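Local coordinates for protein putative ATPase Rv3679 (Mycobacterium tuberculosis H37Rv, PDB 6BS3) that hydrolyses ATP as one subunit of the heterodimeric BagAB complex, whose ATPase activity is required for resistance to nitric oxide and high glycerol, at residues I128-G131 with L132-V135; G113-M116 with R117-G120. All blocks are in the same frame, centred on the assembly; numbering follows the deposited sequence.

Interaction 1. Residues I128-G131 with L132-V135; sequences IAPG and LRDV
Arg133 lays one face of its guanidinium against the CA-CB edge of Pro130, which sits three residues earlier on the first turn of helix 130-146. Pro130 CA stands 3.6 Å above the guanidinium plane, toward its rim, and Pro130 CB comes within 3.4 Å of Arg133 NH2. The chain reaches back this way because CG leaves anti to the backbone N (chi1 -153°) and the methylenes then bend at chi3 (62°), which turns the charged end toward the start of the helix. There NH1 donates a hydrogen bond to the carbonyl oxygen of Thr126, so the group is held by van der Waals contact with Pro130 on one face and by a polar bond to helix 121-128. On another side of the turn, Ala129 CB meets Leu132 CB at 3.9 Å, while Leu132 also touches Phe99 of helix 95-107 and the partner protein.

The i to i+4 bonds begin here. Arg133 N donates to Ala129 O at 3.3 Å. Asp134 N to Pro130 O and Val135 N to Gly131 O follow at 3.1 Å and 3.0 Å. Pro130 takes the first helical position, where an amide would have no i-4 acceptor within the helix, so the missing N-H of proline costs no helical bond; the arrangement is that of an alpha-helix N-terminus with proline at N1, after the N-cap residue Ala129.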
loop_
_atom_site.group_PDB
_atom_site.type_symbol
_atom_site.label_atom_id
_atom_site.label_comp_id
_atom_site.label_asym_id
_atom_site.label_seq_id
_atom_site.Cartn_x
_atom_site.Cartn_y
_atom_site.Cartn_z
ATOM N N ILE A 128 -14.247 16.542 -6.272
ATOM C CA ILE A 128 -15.422 16.732 -5.411
ATOM C C ILE A 128 -16.579 15.747 -5.714
ATOM O O ILE A 128 -17.525 15.659 -4.920
ATOM C CB ILE A 128 -15.909 18.216 -5.385
ATOM C CG1 ILE A 128 -16.360 18.732 -6.773
ATOM C CG2 ILE A 128 -14.859 19.148 -4.748
ATOM C CD1 ILE A 128 -17.858 18.728 -6.967
ATOM N N ALA A 129 -16.500 15.005 -6.836
ATOM C CA ALA A 129 -17.541 14.050 -7.238
ATOM C C ALA A 129 -16.924 12.685 -7.620
ATOM O O ALA A 129 -16.626 12.445 -8.798
ATOM C CB ALA A 129 -18.386 14.627 -8.368
ATOM N N PRO A 130 -16.701 11.804 -6.600
ATOM C CA PRO A 130 -16.074 10.489 -6.854
ATOM C C PRO A 130 -16.869 9.554 -7.753
ATOM O O PRO A 130 -16.266 8.734 -8.441
ATOM C CB PRO A 130 -15.882 9.904 -5.449
ATOM C CG PRO A 130 -16.015 11.072 -4.503
ATOM C CD PRO A 130 -17.004 11.969 -5.162
ATOM N N GLY A 131 -18.195 9.711 -7.760
ATOM C CA GLY A 131 -19.113 8.965 -8.617
ATOM C C GLY A 131 -18.935 9.325 -10.082
ATOM O O GLY A 131 -18.923 8.438 -10.936
ATOM N N LEU A 132 -18.761 10.634 -10.384
ATOM C CA LEU A 132 -18.486 11.116 -11.748
ATOM C C LEU A 132 -17.155 10.489 -12.252
ATOM O O LEU A 132 -17.083 10.007 -13.379
ATOM C CB LEU A 132 -18.392 12.668 -11.776
ATOM C CG LEU A 132 -18.024 13.291 -13.138
ATOM C CD1 LEU A 132 -19.056 12.939 -14.199
ATOM C CD2 LEU A 132 -17.862 14.797 -13.030
ATOM N N ARG A 133 -16.135 10.465 -11.384
ATOM C CA ARG A 133 -14.837 9.872 -11.645
ATOM C C ARG A 133 -14.982 8.415 -12.084
ATOM O O ARG A 133 -14.525 8.076 -13.169
ATOM C CB ARG A 133 -13.970 9.993 -10.382
ATOM C CG ARG A 133 -12.475 10.033 -10.628
ATOM C CD ARG A 133 -11.784 10.674 -9.440
ATOM N NE ARG A 133 -12.002 9.905 -8.216
ATOM C CZ ARG A 133 -12.331 10.433 -7.040
ATOM N NH1 ARG A 133 -12.475 11.747 -6.911
ATOM N NH2 ARG A 133 -12.516 9.653 -5.988
ATOM N N ASP A 134 -15.693 7.584 -11.291
ATOM C CA ASP A 134 -15.922 6.164 -11.590
ATOM C C ASP A 134 -16.758 5.934 -12.862
ATOM O O ASP A 134 -16.516 4.947 -13.558
ATOM C CB ASP A 134 -16.523 5.430 -10.368
ATOM C CG ASP A 134 -15.629 5.434 -9.120
ATOM O OD1 ASP A 134 -14.408 5.684 -9.258
ATOM O OD2 ASP A 134 -16.153 5.193 -8.010
ATOM N N VAL A 135 -17.740 6.824 -13.158
ATOM C CA VAL A 135 -18.570 6.783 -14.368
ATOM C C VAL A 135 -17.663 7.007 -15.593
ATOM O O VAL A 135 -17.772 6.275 -16.572
ATOM C CB VAL A 135 -19.758 7.803 -14.309
ATOM C CG1 VAL A 135 -20.310 8.140 -15.703
ATOM C CG2 VAL A 135 -20.871 7.297 -13.404
#

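Interaction 2. Residues G113-M116 with R117-G120; sequences GRAM and RRIG
Arg118 draws its guanidinium back over the carbonyl oxygen of Arg114, which lies 3.5 Å above the centre of the guanidinium plane. This is a contact on the face, with the oxygen away from the directions in which the N-H groups point. CG sits anti to the carbonyl carbon (chi1 -59°), and the extended chain from CG to NE runs alongside Arg114 O, with Arg118 CG 3.4 Å from it. Arg117 goes another way: its NH2 rests 3.5 Å from Arg114 CG, the guanidinium planes of Arg114 and Arg117 are 54° apart, and the Arg117 side chain also touches Glu96 and Leu100 of helix 95-107.

Among the backbone groups, Gly113 O accepts an i to i+4 helical bond from Arg117 N at 3.1 Å. Met116 O takes Ile119 N at 3.3 Å, but the donor stands well above the carbonyl plane. The same oxygen is paired with Ala121 N in a Schellman motif, whose inner bond, Gly120 N to Arg117 O, is weak. Gly120, with positive phi, is its C-prime residue. The chemistry implies a helix end closed by imperfectly aligned amides, where the partial negative charge of Arg114 O probably favours the Arg118 guanidinium, perhaps offsetting the closeness of three arginines.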
loop_
_atom_site.group_PDB
_atom_site.type_symbol
_atom_site.label_atom_id
_atom_site.label_comp_id
_atom_site.label_asym_id
_atom_site.label_seq_id
_atom_site.Cartn_x
_atom_site.Cartn_y
_atom_site.Cartn_z
ATOM N N GLY A 113 -15.831 23.222 -21.173
ATOM C CA GLY A 113 -14.768 22.323 -20.742
ATOM C C GLY A 113 -13.376 22.912 -20.874
ATOM O O GLY A 113 -12.636 22.958 -19.892
ATOM N N ARG A 114 -13.019 23.390 -22.085
ATOM C CA ARG A 114 -11.730 24.035 -22.385
ATOM C C ARG A 114 -11.459 25.267 -21.515
ATOM O O ARG A 114 -10.297 25.531 -21.190
ATOM C CB ARG A 114 -11.613 24.390 -23.876
ATOM C CG ARG A 114 -10.983 23.281 -24.696
ATOM C CD ARG A 114 -10.992 23.615 -26.171
ATOM N NE ARG A 114 -12.001 22.835 -26.888
ATOM C CZ ARG A 114 -13.148 23.327 -27.346
ATOM N NH1 ARG A 114 -13.439 24.613 -27.183
ATOM N NH2 ARG A 114 -14.011 22.538 -27.975
ATOM N N ALA A 115 -12.525 26.007 -21.136
ATOM C CA ALA A 115 -12.440 27.183 -20.270
ATOM C C ALA A 115 -12.162 26.757 -18.815
ATOM O O ALA A 115 -11.419 27.441 -18.111
ATOM C CB ALA A 115 -13.730 27.987 -20.346
ATOM N N MET A 116 -12.749 25.620 -18.385
ATOM C CA MET A 116 -12.600 25.023 -17.051
ATOM C C MET A 116 -11.171 24.532 -16.800
ATOM O O MET A 116 -10.690 24.618 -15.674
ATOM C CB MET A 116 -13.549 23.831 -16.884
ATOM C CG MET A 116 -14.996 24.200 -16.817
ATOM S SD MET A 116 -15.973 22.695 -16.721
ATOM C CE MET A 116 -15.958 22.413 -14.946
ATOM N N ARG A 117 -10.523 23.974 -17.837
ATOM C CA ARG A 117 -9.152 23.464 -17.781
ATOM C C ARG A 117 -8.172 24.621 -17.450
ATOM O O ARG A 117 -7.302 24.461 -16.596
ATOM C CB ARG A 117 -8.802 22.757 -19.108
ATOM C CG ARG A 117 -7.361 22.255 -19.219
ATOM C CD ARG A 117 -7.038 21.646 -20.574
ATOM N NE ARG A 117 -7.155 22.608 -21.672
ATOM C CZ ARG A 117 -7.457 22.275 -22.923
ATOM N NH1 ARG A 117 -7.656 21.003 -23.250
ATOM N NH2 ARG A 117 -7.567 23.210 -23.857
ATOM N N ARG A 118 -8.391 25.800 -18.058
ATOM C CA ARG A 118 -7.584 27.010 -17.874
ATOM C C ARG A 118 -7.690 27.641 -16.472
ATOM O O ARG A 118 -6.915 28.555 -16.187
ATOM C CB ARG A 118 -7.899 28.059 -18.968
ATOM C CG ARG A 118 -7.662 27.570 -20.394
ATOM C CD ARG A 118 -7.985 28.652 -21.409
ATOM N NE ARG A 118 -8.240 28.090 -22.740
ATOM C CZ ARG A 118 -9.388 28.210 -23.406
ATOM N NH1 ARG A 118 -10.400 28.894 -22.884
ATOM N NH2 ARG A 118 -9.525 27.658 -24.604
ATOM N N ILE A 119 -8.643 27.178 -15.613
ATOM C CA ILE A 119 -8.868 27.686 -14.242
ATOM C C ILE A 119 -8.885 26.545 -13.184
ATOM O O ILE A 119 -9.325 26.767 -12.047
ATOM C CB ILE A 119 -10.122 28.623 -14.121
ATOM C CG1 ILE A 119 -11.440 27.907 -14.494
ATOM C CG2 ILE A 119 -9.944 29.925 -14.911
ATOM C CD1 ILE A 119 -12.610 28.196 -13.559
ATOM N N GLY A 120 -8.412 25.354 -13.581
ATOM C CA GLY A 120 -8.314 24.154 -12.753
ATOM C C GLY A 120 -9.625 23.578 -12.255
ATOM O O GLY A 120 -9.630 22.856 -11.252
#

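Interactions 2 and 1 follow in series along the chain, bracketing helix 121-128: residues 113-120 end helix 110-117 and lead into it, and residues 128-135 leave it and begin helix 130-146. Their centres are 18 Å apart and their nearest atoms about 8 Å, so they do not touch directly. Helix 95-107 packs against both, receiving Leu132 and Arg133 from interaction 1 and Arg117 from interaction 2, and the partner protein meets apolar residues of each. Both lie on the same side of the chain's centre, 22 Å from it for the centre of interaction 1 and 34 Å for that of interaction 2. Both belong to a helical region that meets the partner protein, away from the ADP site.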